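Local atomic coordinates of NalP translocator (Neisseria meningitidis, PDB entry 1UYN), a protein that forms the outer-membrane translocator domain of an autotransporter, a beta-barrel whose hydrophilic pore serves to carry the secreted protease domain to the cell surface. Residues 99-105 with 133-139; 15-19 with 240-244; 61-67 with 92-97; 146-152 with 186-192; 23-27 with 295-299. All coordinates share one frame; numbering follows the deposited sequence.

Interaction 1 (99-105 with 133-139)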
# COMPACT_ATOMS: atom_id res chain seq x y z
N SER A 99 17.10 -0.94 -19.64
CA SER A 99 16.70 -0.11 -20.77
C SER A 99 15.78 1.06 -20.47
O SER A 99 15.45 1.83 -21.39
CB SER A 99 16.03 -0.99 -21.86
OG SER A 99 17.00 -1.48 -22.77
N ALA A 100 15.33 1.21 -19.22
CA ALA A 100 14.17 2.04 -18.94
C ALA A 100 13.91 2.22 -17.46
O ALA A 100 14.04 1.28 -16.67
CB ALA A 100 12.90 1.43 -19.57
N ASN A 101 13.47 3.41 -17.09
CA ASN A 101 12.95 3.60 -15.76
C ASN A 101 11.79 4.57 -15.73
O ASN A 101 11.45 5.15 -16.74
CB ASN A 101 14.08 3.99 -14.84
CG ASN A 101 14.69 5.26 -15.22
OD1 ASN A 101 15.91 5.36 -15.27
ND2 ASN A 101 13.87 6.26 -15.48
N ALA A 102 11.17 4.71 -14.57
CA ALA A 102 9.84 5.26 -14.44
C ALA A 102 9.70 5.94 -13.11
O ALA A 102 10.09 5.39 -12.12
CB ALA A 102 8.85 4.17 -14.52
N LYS A 103 9.12 7.12 -13.07
CA LYS A 103 8.75 7.68 -11.78
C LYS A 103 7.24 7.94 -11.74
O LYS A 103 6.66 8.55 -12.65
CB LYS A 103 9.58 8.93 -11.45
CG LYS A 103 9.00 10.27 -11.93
CD LYS A 103 9.91 11.52 -11.62
CE LYS A 103 9.13 12.91 -11.67
NZ LYS A 103 8.57 13.32 -12.99
N THR A 104 6.62 7.44 -10.66
CA THR A 104 5.22 7.57 -10.35
C THR A 104 5.00 8.61 -9.26
O THR A 104 5.53 8.50 -8.13
CB THR A 104 4.67 6.23 -9.80
OG1 THR A 104 4.94 5.14 -10.71
CG2 THR A 104 3.15 6.26 -9.71
N ASP A 105 4.14 9.58 -9.55
CA ASP A 105 3.60 10.46 -8.55
C ASP A 105 2.20 10.10 -8.25
O ASP A 105 1.43 9.79 -9.15
CB ASP A 105 3.61 11.88 -9.06
CG ASP A 105 4.95 12.39 -9.16
OD1 ASP A 105 5.88 11.85 -8.50
OD2 ASP A 105 5.18 13.33 -9.86
N LYS A 133 0.54 9.35 -11.88
CA LYS A 133 1.20 9.75 -13.09
C LYS A 133 2.51 9.01 -13.19
O LYS A 133 3.33 9.10 -12.31
CB LYS A 133 1.45 11.27 -13.10
CG LYS A 133 1.89 11.77 -14.49
CD LYS A 133 1.90 13.30 -14.62
CE LYS A 133 3.35 13.88 -14.76
NZ LYS A 133 3.59 14.64 -16.06
N ASN A 134 2.71 8.28 -14.28
CA ASN A 134 3.95 7.55 -14.53
C ASN A 134 4.70 8.27 -15.62
O ASN A 134 4.16 8.52 -16.70
CB ASN A 134 3.64 6.11 -15.01
CG ASN A 134 3.08 5.23 -13.92
OD1 ASN A 134 3.08 5.59 -12.73
ND2 ASN A 134 2.55 4.08 -14.31
N SER A 135 5.93 8.64 -15.33
CA SER A 135 6.84 9.19 -16.32
C SER A 135 7.84 8.13 -16.65
O SER A 135 8.47 7.62 -15.79
CB SER A 135 7.55 10.39 -15.77
OG SER A 135 6.66 11.45 -15.79
N ILE A 136 7.92 7.76 -17.91
CA ILE A 136 8.81 6.72 -18.34
C ILE A 136 9.84 7.36 -19.20
O ILE A 136 9.50 8.20 -19.97
CB ILE A 136 8.02 5.70 -19.15
CG1 ILE A 136 7.39 4.64 -18.23
CG2 ILE A 136 8.91 5.03 -20.14
CD1 ILE A 136 6.46 5.15 -17.14
N SER A 137 11.10 7.02 -19.03
CA SER A 137 12.05 7.15 -20.12
C SER A 137 12.68 5.80 -20.40
O SER A 137 12.99 5.06 -19.48
CB SER A 137 13.12 8.20 -19.87
OG SER A 137 13.38 8.27 -18.51
N ARG A 138 12.81 5.47 -21.68
CA ARG A 138 13.43 4.23 -22.11
C ARG A 138 14.44 4.44 -23.22
O ARG A 138 14.10 4.95 -24.28
CB ARG A 138 12.42 3.16 -22.61
CG ARG A 138 11.01 3.55 -22.80
CD ARG A 138 10.22 2.42 -23.46
NE ARG A 138 9.81 2.83 -24.80
CZ ARG A 138 9.99 2.13 -25.90
NH1 ARG A 138 10.59 0.95 -25.88
NH2 ARG A 138 9.56 2.62 -27.05
N SER A 139 15.67 4.02 -22.94
CA SER A 139 16.69 3.88 -23.96
C SER A 139 16.10 3.05 -25.07
O SER A 139 15.60 1.95 -24.86
CB SER A 139 17.95 3.23 -23.40
OG SER A 139 17.75 1.85 -23.16

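Interaction 2 (15-19 with 240-244)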
# COMPACT_ATOMS: atom_id res chain seq x y z
N ALA A 15 3.63 -1.56 -18.06
CA ALA A 15 2.91 -2.56 -17.23
C ALA A 15 3.52 -2.68 -15.85
O ALA A 15 2.81 -2.72 -14.87
CB ALA A 15 2.92 -3.94 -17.90
N ASP A 16 4.84 -2.74 -15.80
CA ASP A 16 5.60 -2.97 -14.60
C ASP A 16 5.55 -1.83 -13.62
O ASP A 16 5.50 -2.06 -12.41
CB ASP A 16 7.07 -3.20 -15.00
CG ASP A 16 7.28 -4.54 -15.68
OD1 ASP A 16 6.35 -5.36 -15.66
OD2 ASP A 16 8.33 -4.87 -16.27
N SER A 17 5.65 -0.61 -14.12
CA SER A 17 5.56 0.58 -13.25
C SER A 17 4.16 0.69 -12.67
O SER A 17 3.99 0.85 -11.46
CB SER A 17 5.93 1.84 -13.98
OG SER A 17 5.30 1.91 -15.25
N THR A 18 3.14 0.54 -13.51
CA THR A 18 1.78 0.50 -12.98
C THR A 18 1.61 -0.57 -11.91
O THR A 18 1.09 -0.30 -10.85
CB THR A 18 0.76 0.24 -14.07
OG1 THR A 18 0.90 1.23 -15.09
CG2 THR A 18 -0.63 0.45 -13.51
N ALA A 19 2.06 -1.78 -12.21
CA ALA A 19 2.06 -2.87 -11.22
C ALA A 19 2.78 -2.48 -9.91
O ALA A 19 2.29 -2.80 -8.82
CB ALA A 19 2.75 -4.09 -11.81
N ASP A 240 -3.03 -8.08 -14.88
CA ASP A 240 -2.31 -7.74 -16.10
C ASP A 240 -2.46 -6.24 -16.35
O ASP A 240 -3.59 -5.74 -16.51
CB ASP A 240 -2.95 -8.50 -17.26
CG ASP A 240 -1.99 -8.79 -18.40
OD1 ASP A 240 -0.92 -8.13 -18.52
OD2 ASP A 240 -2.31 -9.68 -19.24
N TYR A 241 -1.33 -5.55 -16.36
CA TYR A 241 -1.31 -4.15 -16.71
C TYR A 241 -0.58 -3.92 -18.02
O TYR A 241 -0.21 -2.81 -18.33
CB TYR A 241 -0.71 -3.35 -15.58
CG TYR A 241 -1.51 -3.43 -14.30
CD1 TYR A 241 -2.91 -3.44 -14.33
CD2 TYR A 241 -0.87 -3.46 -13.07
CE1 TYR A 241 -3.66 -3.53 -13.17
CE2 TYR A 241 -1.60 -3.54 -11.87
CZ TYR A 241 -3.01 -3.59 -11.93
OH TYR A 241 -3.76 -3.67 -10.78
N THR A 242 -0.44 -4.96 -18.82
CA THR A 242 0.11 -4.82 -20.14
C THR A 242 -0.88 -4.11 -21.04
O THR A 242 -2.00 -4.59 -21.22
CB THR A 242 0.47 -6.20 -20.69
OG1 THR A 242 1.60 -6.69 -19.95
CG2 THR A 242 0.96 -6.10 -22.10
N VAL A 243 -0.47 -2.97 -21.59
CA VAL A 243 -1.33 -2.18 -22.45
C VAL A 243 -1.20 -2.63 -23.89
O VAL A 243 -0.12 -2.98 -24.34
CB VAL A 243 -1.06 -0.65 -22.36
CG1 VAL A 243 -1.07 -0.20 -20.92
CG2 VAL A 243 0.23 -0.29 -22.98
N THR A 244 -2.35 -2.67 -24.56
CA THR A 244 -2.47 -2.78 -26.01
C THR A 244 -2.06 -1.47 -26.65
O THR A 244 -2.63 -0.44 -26.33
CB THR A 244 -3.95 -2.96 -26.38
OG1 THR A 244 -4.44 -4.16 -25.80
CG2 THR A 244 -4.13 -3.10 -27.90
O HOH W 1 0.69 0.16 -17.62

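Interaction 3 (61-67 with 92-97)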
# COMPACT_ATOMS: atom_id res chain seq x y z
N VAL A 61 11.15 -9.88 -16.78
CA VAL A 61 11.83 -8.61 -16.60
C VAL A 61 12.02 -8.33 -15.12
O VAL A 61 11.04 -8.14 -14.42
CB VAL A 61 11.00 -7.49 -17.26
CG1 VAL A 61 11.78 -6.20 -17.32
CG2 VAL A 61 10.55 -7.90 -18.66
N GLU A 62 13.27 -8.30 -14.64
CA GLU A 62 13.58 -7.85 -13.27
C GLU A 62 13.58 -6.34 -13.20
O GLU A 62 14.02 -5.68 -14.12
CB GLU A 62 14.94 -8.37 -12.70
CG GLU A 62 14.90 -8.66 -11.16
CD GLU A 62 16.26 -8.59 -10.43
OE1 GLU A 62 16.78 -7.47 -10.21
OE2 GLU A 62 16.81 -9.65 -10.03
N GLY A 63 13.14 -5.82 -12.07
CA GLY A 63 13.11 -4.41 -11.84
C GLY A 63 13.28 -4.07 -10.38
O GLY A 63 13.31 -4.97 -9.52
N LYS A 64 13.44 -2.78 -10.11
CA LYS A 64 13.72 -2.32 -8.77
C LYS A 64 12.77 -1.17 -8.48
O LYS A 64 12.81 -0.12 -9.13
CB LYS A 64 15.19 -1.90 -8.62
CG LYS A 64 16.14 -3.06 -8.32
CD LYS A 64 17.61 -2.81 -8.72
CE LYS A 64 18.55 -3.90 -8.16
NZ LYS A 64 19.78 -4.19 -9.02
N MET A 65 11.91 -1.39 -7.50
CA MET A 65 11.02 -0.34 -7.02
C MET A 65 11.58 0.32 -5.76
O MET A 65 12.15 -0.33 -4.89
CB MET A 65 9.65 -0.93 -6.70
CG MET A 65 9.76 -2.07 -5.71
SD MET A 65 8.96 -3.55 -6.25
CE MET A 65 7.08 -2.82 -6.00
N ARG A 66 11.41 1.62 -5.68
CA ARG A 66 11.70 2.39 -4.48
C ARG A 66 10.54 3.33 -4.33
O ARG A 66 9.93 3.77 -5.29
CB ARG A 66 13.01 3.18 -4.62
CG ARG A 66 14.30 2.41 -4.28
CD ARG A 66 15.60 3.18 -4.67
NE ARG A 66 16.83 2.60 -4.09
CZ ARG A 66 18.09 2.97 -4.43
NH1 ARG A 66 18.31 3.92 -5.34
NH2 ARG A 66 19.16 2.38 -3.85
N GLY A 67 10.19 3.65 -3.11
CA GLY A 67 9.00 4.45 -2.92
C GLY A 67 8.98 5.13 -1.59
O GLY A 67 9.38 4.59 -0.61
N ARG A 92 5.72 9.30 -4.04
CA ARG A 92 6.64 9.34 -5.13
C ARG A 92 7.34 8.01 -5.10
O ARG A 92 7.86 7.61 -4.08
CB ARG A 92 7.62 10.49 -4.95
CG ARG A 92 8.92 10.27 -5.67
CD ARG A 92 9.06 11.05 -6.94
NE ARG A 92 9.79 12.28 -6.66
CZ ARG A 92 9.71 13.37 -7.42
NH1 ARG A 92 8.94 13.38 -8.52
NH2 ARG A 92 10.41 14.45 -7.07
N SER A 93 7.36 7.33 -6.23
CA SER A 93 7.96 6.02 -6.30
C SER A 93 8.73 5.91 -7.60
O SER A 93 8.52 6.72 -8.50
CB SER A 93 6.88 4.95 -6.18
OG SER A 93 6.40 4.63 -7.47
N THR A 94 9.66 4.96 -7.70
CA THR A 94 10.32 4.70 -8.99
C THR A 94 10.34 3.23 -9.34
O THR A 94 10.06 2.39 -8.51
CB THR A 94 11.72 5.26 -9.02
OG1 THR A 94 12.49 4.65 -7.99
CG2 THR A 94 11.70 6.72 -8.72
N TRP A 95 10.64 2.94 -10.59
CA TRP A 95 10.75 1.59 -11.07
C TRP A 95 11.85 1.53 -12.20
O TRP A 95 11.84 2.29 -13.15
CB TRP A 95 9.39 1.10 -11.56
CG TRP A 95 9.53 -0.13 -12.39
CD1 TRP A 95 9.68 -0.18 -13.74
CD2 TRP A 95 9.65 -1.49 -11.92
NE1 TRP A 95 9.84 -1.48 -14.14
CE2 TRP A 95 9.82 -2.31 -13.05
CE3 TRP A 95 9.62 -2.09 -10.66
CZ2 TRP A 95 9.97 -3.69 -12.97
CZ3 TRP A 95 9.76 -3.48 -10.57
CH2 TRP A 95 9.95 -4.26 -11.72
N SER A 96 12.77 0.59 -12.06
CA SER A 96 13.90 0.43 -12.97
C SER A 96 13.88 -0.92 -13.62
O SER A 96 13.40 -1.86 -13.05
CB SER A 96 15.22 0.54 -12.20
OG SER A 96 15.71 1.83 -12.35
N GLU A 97 14.48 -1.01 -14.80
CA GLU A 97 14.53 -2.21 -15.62
C GLU A 97 15.75 -2.10 -16.51
O GLU A 97 16.37 -1.02 -16.56
CB GLU A 97 13.35 -2.22 -16.56
CG GLU A 97 12.12 -2.90 -16.04
CD GLU A 97 10.96 -2.78 -17.01
OE1 GLU A 97 11.20 -2.61 -18.22
OE2 GLU A 97 9.79 -2.85 -16.57

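Interaction 4 (146-152 with 186-192)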
# COMPACT_ATOMS: atom_id res chain seq x y z
N ALA A 146 12.98 7.52 -25.41
CA ALA A 146 11.57 7.89 -25.55
C ALA A 146 11.07 8.31 -24.19
O ALA A 146 11.34 7.64 -23.21
CB ALA A 146 10.77 6.70 -26.03
N GLU A 147 10.35 9.43 -24.11
CA GLU A 147 9.71 9.85 -22.88
C GLU A 147 8.20 9.62 -23.04
O GLU A 147 7.64 9.83 -24.10
CB GLU A 147 10.02 11.30 -22.47
CG GLU A 147 11.25 11.97 -23.11
CD GLU A 147 12.62 11.49 -22.57
OE1 GLU A 147 12.82 11.48 -21.32
OE2 GLU A 147 13.52 11.17 -23.44
N GLY A 148 7.56 9.16 -21.97
CA GLY A 148 6.14 8.84 -21.99
C GLY A 148 5.45 9.09 -20.68
O GLY A 148 5.99 8.86 -19.61
N SER A 149 4.23 9.58 -20.77
CA SER A 149 3.55 10.06 -19.57
C SER A 149 2.14 9.53 -19.56
O SER A 149 1.39 9.66 -20.54
CB SER A 149 3.59 11.61 -19.51
OG SER A 149 3.71 12.04 -18.15
N VAL A 150 1.76 8.89 -18.48
CA VAL A 150 0.42 8.28 -18.43
C VAL A 150 -0.21 8.50 -17.09
O VAL A 150 0.47 8.46 -16.07
CB VAL A 150 0.43 6.76 -18.81
CG1 VAL A 150 1.25 5.98 -17.88
CG2 VAL A 150 -0.98 6.19 -18.86
N ASN A 151 -1.50 8.76 -17.12
CA ASN A 151 -2.26 8.92 -15.93
C ASN A 151 -3.14 7.76 -15.72
O ASN A 151 -3.57 7.15 -16.66
CB ASN A 151 -3.08 10.20 -15.96
CG ASN A 151 -2.25 11.42 -16.30
OD1 ASN A 151 -2.55 12.12 -17.27
ND2 ASN A 151 -1.20 11.67 -15.52
N GLY A 152 -3.40 7.45 -14.47
CA GLY A 152 -4.41 6.47 -14.14
C GLY A 152 -5.13 6.82 -12.85
O GLY A 152 -4.87 7.81 -12.19
N GLN A 186 -6.43 3.05 -16.40
CA GLN A 186 -5.31 3.83 -16.90
C GLN A 186 -5.62 4.39 -18.29
O GLN A 186 -6.05 3.64 -19.16
CB GLN A 186 -4.07 2.95 -16.98
CG GLN A 186 -2.79 3.67 -17.37
CD GLN A 186 -1.56 2.77 -17.21
OE1 GLN A 186 -1.07 2.54 -16.06
NE2 GLN A 186 -1.07 2.22 -18.34
N ASP A 187 -5.37 5.69 -18.49
CA ASP A 187 -5.52 6.36 -19.78
C ASP A 187 -4.56 5.91 -20.87
O ASP A 187 -3.48 5.37 -20.64
CB ASP A 187 -5.32 7.88 -19.65
CG ASP A 187 -6.32 8.55 -18.69
OD1 ASP A 187 -7.22 7.82 -18.19
OD2 ASP A 187 -6.27 9.78 -18.40
N ALA A 188 -4.98 6.20 -22.09
CA ALA A 188 -4.12 6.13 -23.26
C ALA A 188 -2.95 7.11 -23.12
O ALA A 188 -3.04 8.08 -22.41
CB ALA A 188 -4.91 6.47 -24.47
N PHE A 189 -1.85 6.79 -23.78
CA PHE A 189 -0.71 7.67 -23.82
C PHE A 189 0.07 7.43 -25.09
O PHE A 189 -0.19 6.50 -25.84
CB PHE A 189 0.20 7.42 -22.62
CG PHE A 189 0.83 6.06 -22.63
CD1 PHE A 189 0.10 4.95 -22.23
CD2 PHE A 189 2.13 5.89 -23.06
CE1 PHE A 189 0.67 3.71 -22.26
CE2 PHE A 189 2.70 4.65 -23.08
CZ PHE A 189 1.95 3.55 -22.68
N ALA A 190 1.05 8.30 -25.32
CA ALA A 190 1.98 8.16 -26.44
C ALA A 190 3.30 8.79 -26.01
O ALA A 190 3.32 9.78 -25.29
CB ALA A 190 1.43 8.82 -27.70
N GLU A 191 4.39 8.17 -26.43
CA GLU A 191 5.74 8.67 -26.17
C GLU A 191 6.14 9.75 -27.16
O GLU A 191 5.92 9.58 -28.31
CB GLU A 191 6.73 7.51 -26.27
CG GLU A 191 6.43 6.39 -25.28
CD GLU A 191 7.41 5.24 -25.37
OE1 GLU A 191 7.71 4.77 -26.49
OE2 GLU A 191 7.90 4.81 -24.31
N LYS A 192 6.70 10.87 -26.70
CA LYS A 192 7.40 11.82 -27.59
C LYS A 192 8.87 11.50 -27.62
O LYS A 192 9.35 10.67 -26.84
CB LYS A 192 7.21 13.30 -27.18
CG LYS A 192 7.01 13.57 -25.68
CD LYS A 192 7.55 14.99 -25.26
CE LYS A 192 7.24 15.32 -23.73
NZ LYS A 192 8.21 14.73 -22.74
O HOH W 2 -4.31 11.20 -19.16
O HOH W 3 -2.21 9.90 -20.03

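Interaction 5 (23-27 with 295-299)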
# COMPACT_ATOMS: atom_id res chain seq x y z
N ASP A 23 0.98 -2.11 -6.09
CA ASP A 23 1.54 -2.98 -5.06
C ASP A 23 1.86 -2.10 -3.87
O ASP A 23 1.54 -2.44 -2.74
CB ASP A 23 2.77 -3.63 -5.62
CG ASP A 23 3.37 -4.64 -4.70
OD1 ASP A 23 2.79 -5.73 -4.56
OD2 ASP A 23 4.44 -4.46 -4.11
N MET A 24 2.46 -0.95 -4.13
CA MET A 24 2.71 0.03 -3.07
C MET A 24 1.45 0.51 -2.44
O MET A 24 1.42 0.68 -1.23
CB MET A 24 3.51 1.22 -3.59
CG MET A 24 5.01 1.09 -3.26
SD MET A 24 6.05 2.10 -4.26
CE MET A 24 7.39 1.00 -4.51
N GLN A 25 0.43 0.76 -3.25
CA GLN A 25 -0.88 1.20 -2.81
C GLN A 25 -1.56 0.22 -1.86
O GLN A 25 -2.28 0.65 -0.98
CB GLN A 25 -1.81 1.42 -4.00
CG GLN A 25 -3.00 2.28 -3.69
CD GLN A 25 -2.71 3.78 -3.76
OE1 GLN A 25 -1.59 4.21 -3.49
NE2 GLN A 25 -3.75 4.58 -4.06
N GLY A 26 -1.33 -1.07 -2.00
CA GLY A 26 -1.92 -2.02 -1.08
C GLY A 26 -1.36 -1.85 0.32
O GLY A 26 -2.05 -2.11 1.33
N ARG A 27 -0.09 -1.49 0.41
CA ARG A 27 0.48 -1.30 1.73
C ARG A 27 0.02 0.03 2.29
O ARG A 27 -0.23 0.13 3.51
CB ARG A 27 2.00 -1.38 1.70
CG ARG A 27 2.53 -2.78 1.35
CD ARG A 27 4.02 -2.83 1.43
NE ARG A 27 4.57 -2.25 0.22
CZ ARG A 27 4.65 -2.92 -0.91
NH1 ARG A 27 4.21 -4.18 -0.98
NH2 ARG A 27 5.16 -2.33 -1.99
N TYR A 295 9.88 -12.22 -5.93
CA TYR A 295 9.39 -10.96 -5.37
C TYR A 295 9.95 -10.80 -3.98
O TYR A 295 10.02 -11.74 -3.22
CB TYR A 295 7.84 -10.85 -5.42
CG TYR A 295 7.27 -9.60 -4.78
CD1 TYR A 295 7.25 -9.45 -3.40
CD2 TYR A 295 6.75 -8.58 -5.55
CE1 TYR A 295 6.75 -8.35 -2.81
CE2 TYR A 295 6.24 -7.41 -4.96
CZ TYR A 295 6.25 -7.32 -3.58
OH TYR A 295 5.76 -6.21 -2.93
N GLY A 296 10.36 -9.59 -3.66
CA GLY A 296 10.82 -9.25 -2.33
C GLY A 296 10.73 -7.76 -2.13
O GLY A 296 11.24 -7.02 -2.92
N ASN A 297 10.09 -7.33 -1.05
CA ASN A 297 9.91 -5.91 -0.78
C ASN A 297 10.14 -5.61 0.66
O ASN A 297 9.55 -6.23 1.49
CB ASN A 297 8.48 -5.49 -1.14
CG ASN A 297 8.32 -3.97 -1.17
OD1 ASN A 297 8.82 -3.30 -2.11
ND2 ASN A 297 7.67 -3.42 -0.13
N HIS A 298 11.00 -4.65 0.96
CA HIS A 298 11.12 -4.08 2.31
C HIS A 298 10.16 -2.90 2.43
O HIS A 298 10.21 -2.01 1.64
CB HIS A 298 12.55 -3.59 2.59
CG HIS A 298 13.60 -4.61 2.33
ND1 HIS A 298 13.98 -4.95 1.05
CD2 HIS A 298 14.35 -5.35 3.17
CE1 HIS A 298 14.92 -5.88 1.11
NE2 HIS A 298 15.17 -6.13 2.38
N SER A 299 9.27 -2.92 3.41
CA SER A 299 8.38 -1.78 3.74
C SER A 299 8.68 -1.29 5.15
O SER A 299 8.78 -2.08 6.08
CB SER A 299 6.91 -2.20 3.67
OG SER A 299 6.10 -1.07 3.41

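Interaction 1 (99-105 with 133-139)
Residues 99-105 and 133-139 run antiparallel, their strand axes 4.5 Å apart at the closest and their directions 162° from each other, with paired backbone bonds at Asn101-Ser137, Lys103-Ser135 and Asp105-Lys133. In the last of these, Asp105 N reaches Lys133 O at 2.9 Å. The non-hydrogen-bonded pairs between them, Ala100-Arg138, Ala102-Ile136 and Thr104-Asn134, put their side chains on the face turned to the barrel interior, where helix 12-34 covers Thr104, Asn134 and Ile136. The side chains of Thr104 and Asn134 run next to each other in one direction. The Thr104 hydroxyl gives its hydrogen to the amide oxygen, OG1 to OD1 2.8 Å, from well above the carbonyl plane. Its first torsion (chi1 -54°) sets OG1 beside the backbone N, facing that oxygen. Next along, the end of Ile136 rests on a small methyl, CD1 to Ala102 CB 3.7 Å. Arg138 touches Ala100 only with its stem, CB to CB 3.5 Å; its guanidinium leaves the pair for a salt bridge with Glu191 of strand 172-192, two strands over. At the end of the pairing Ser139 OG binds Ser99 O, 2.9 Å away. Asn101, Lys103 and Asp105 face outward with Ser137, Ser135 and Lys133, and Lys103 NZ is 6.0 Å from Lys133 NZ. Backbone bonds therefore hold the two strands, while the inward polar groups bind each other or reach across to neighbouring elements.

Interaction 2 (15-19 with 240-244)
Inside the autotransporter beta-barrel runs the N-terminal helix 12-34, and here its first turns meet the long loop between strands 224-235 and 265-278. The contact turns on Tyr241, which lays its ring against one side of helix residues 15-19. Thr18 comes over the ring face in a CH-pi contact, CG2 lying 4.3 Å from the centroid of the Tyr241 ring and 25° off its normal. With chi1 at -56° this methyl stands anti to the backbone N of Thr18, which turns it to the ring and sets OG1 beside that N. Ala19 meets the same ring at its edge: its CA lies in the ring plane, and its CB is 3.9 Å from Tyr241 CD2. Ala15, one turn earlier, fits under the loop backbone, its CB 3.4 Å from Tyr241 O. The phenol hydroxyl points beyond the helix segment and is bonded by Arg239. Asp240 shapes the loop as an Asx turn, OD1 accepting from Thr242 N at 3.2 Å with an N-H...O angle of 157°. Thr18 OG1 is bonded to Tyr14 O in its own helix and to Gln186 OE1 on strand 172-192, and it reaches the loop through water. That water bridges helix and loop by donating to Thr18 OG1 at 2.8 Å and to Tyr241 O at 3.2 Å.

Interaction 3 (61-67 with 92-97)
Trp95 turns one face of its indole to the neighbouring strand, with Lys64 N 3.8 Å above the ring plane, toward the rim. Gly63 lies against the same face, though its exact closeness to the ring is doubtful. The ring gets there because CG is anti to the backbone N (chi1 165°) and chi2 of -92° turns the indole broadside to the strand 62-79. Met65, the non-hydrogen-bonded partner of Trp95, offers the ring only its root, CB to Trp95 CE3 4.1 Å; bends further out (chi2 -128°) carry its sulfur off toward helix 12-34. The indole N-H is directed at Glu97, two residues on along the same strand: Trp95 NE1 to Glu97 OE2 is 2.8 Å, with the acceptor close to the ring plane but met from above its own carboxylate plane. This bond helps fix the rotation of the indole. Glu97 is extended beyond CG, and Val61 crosses it with one methyl, CG1 to Glu97 CD 3.5 Å. On the outer face Thr94 OG1 sits 3.7 Å from Arg66 CB, while the Arg66 chain runs extended away from the pair. The backbones are joined by the hydrogen-bonded pairs Lys64-Ser96 and Arg66-Thr94; in the second, Thr94 N reaches Arg66 O at 2.7 Å. Met65, Ser93 and Trp95 turn in to the helix and Lys64, Arg66 and Thr94 turn out, as in a hairpin of an up-and-down outer-membrane beta-barrel whose pore holds a helix.

Interaction 4 (146-152 with 186-192)
Asp187 N gives a hydrogen to Asn151 O at one end of the contact, 3.0 Å away with an angle of 151°; at the other Glu147 N reaches Lys192 O at 3.2 Å, and the return bond from Lys192 N is weak. Between them strand 172-192 bows out, and water steps in. One water accepts from Asn151 N and donates to Ala188 O, 3.1 Å away, and a second donates to both Asn151 OD1 and Asp187 OD2. Apolar contact on the inward side is carried by Val150 CG2, which stands anti to the backbone N (chi1 61°, measured to CG1). It touches Phe189 CD1 at 3.7 Å and meets the stem of Gln186, CG at 3.4 Å, the two side chains crossing at about a right angle. Separately, Ala146 makes van der Waals contact with the Glu191 carboxylate, CB to OE1 3.6 Å. The polar ends go elsewhere: Glu191 OE2 binds Tyr14 of the helix and forms a salt bridge with Arg138, and Gln186 OE1 binds Tyr132. Outside, Lys192 crosses Glu147 obliquely, NZ 5.8 Å from OE1. This is a hairpin of the barrel wall, here far from its turn, whose pairing is broken at 187-189 by a bulge or short loop.

Interaction 5 (23-27 with 295-299)
Asp23 and Tyr295 approach from opposing sides inside the barrel, the carboxylate oxygen meeting the phenol hydroxyl near the ring plane and the two planes standing 71° apart; with Arg27 they form the close-packed half of this contact. The phenol donates to the carboxylate, Tyr295 OH to Asp23 OD2 2.5 Å, a very short separation whose exact value is uncertain. One helical turn on, Arg27 grips the same oxygen end-on: NH2 lies 3.1 Å and NH1 3.2 Å from Asp23 OD2, which is in the guanidinium plane and is approached by both nitrogens from one face of the carboxylate. A bend in the arginine chain (chi3 -80°) folds its head back to that position. Asn297 then stacks over the guanidinium, ND2 3.1 Å above its plane and over its centre, with the two flat groups 28° apart. The opposite face has Asp23 O beneath it.

The rest is looser. Helix and strand axes stay 11.1 Å apart, so side chains alone span the gap, and toward Ser299 the touch reduces to OG against Arg27 CD at 3.4 Å. The helix residues Asp23 and Arg27 keep some exposure, whereas Tyr295, Asn297 and Ser299 are buried against the wall. Asp52 OD1 of strand 43-57 joins the two halves, accepting from Arg27 NE, Asn297 ND2 and Ser299 OG, while Asp23 OD1 has a salt bridge to Arg266. Two acids and two arginines thus balance in one polar network, which probably stabilises both carboxylates as anions and joins the pore helix to the wall through charge and hydrogen bonding.

Overall arrangement
From the N terminus, helix 12-34 supplies the first partner of two contacts: interaction 2 opens at 15-19 and interaction 5 at 23-27. Interaction 2 closes at 240-244 and interaction 5 at 295-299, so these two long loops cross. Nested within both, and in series, lie three hairpin contacts: interaction 3 (61-67 with 92-97), interaction 1 (99-105 with 133-139) and interaction 4 (146-152 with 186-192). Interactions 3 and 1 share the boundary of strands 82-97 and 100-117, while 1 and 4 meet across strands 121-139 and 145-163, making one continuous wall. Interaction 2 ties the helix to a loop, interaction 5 to the last strand.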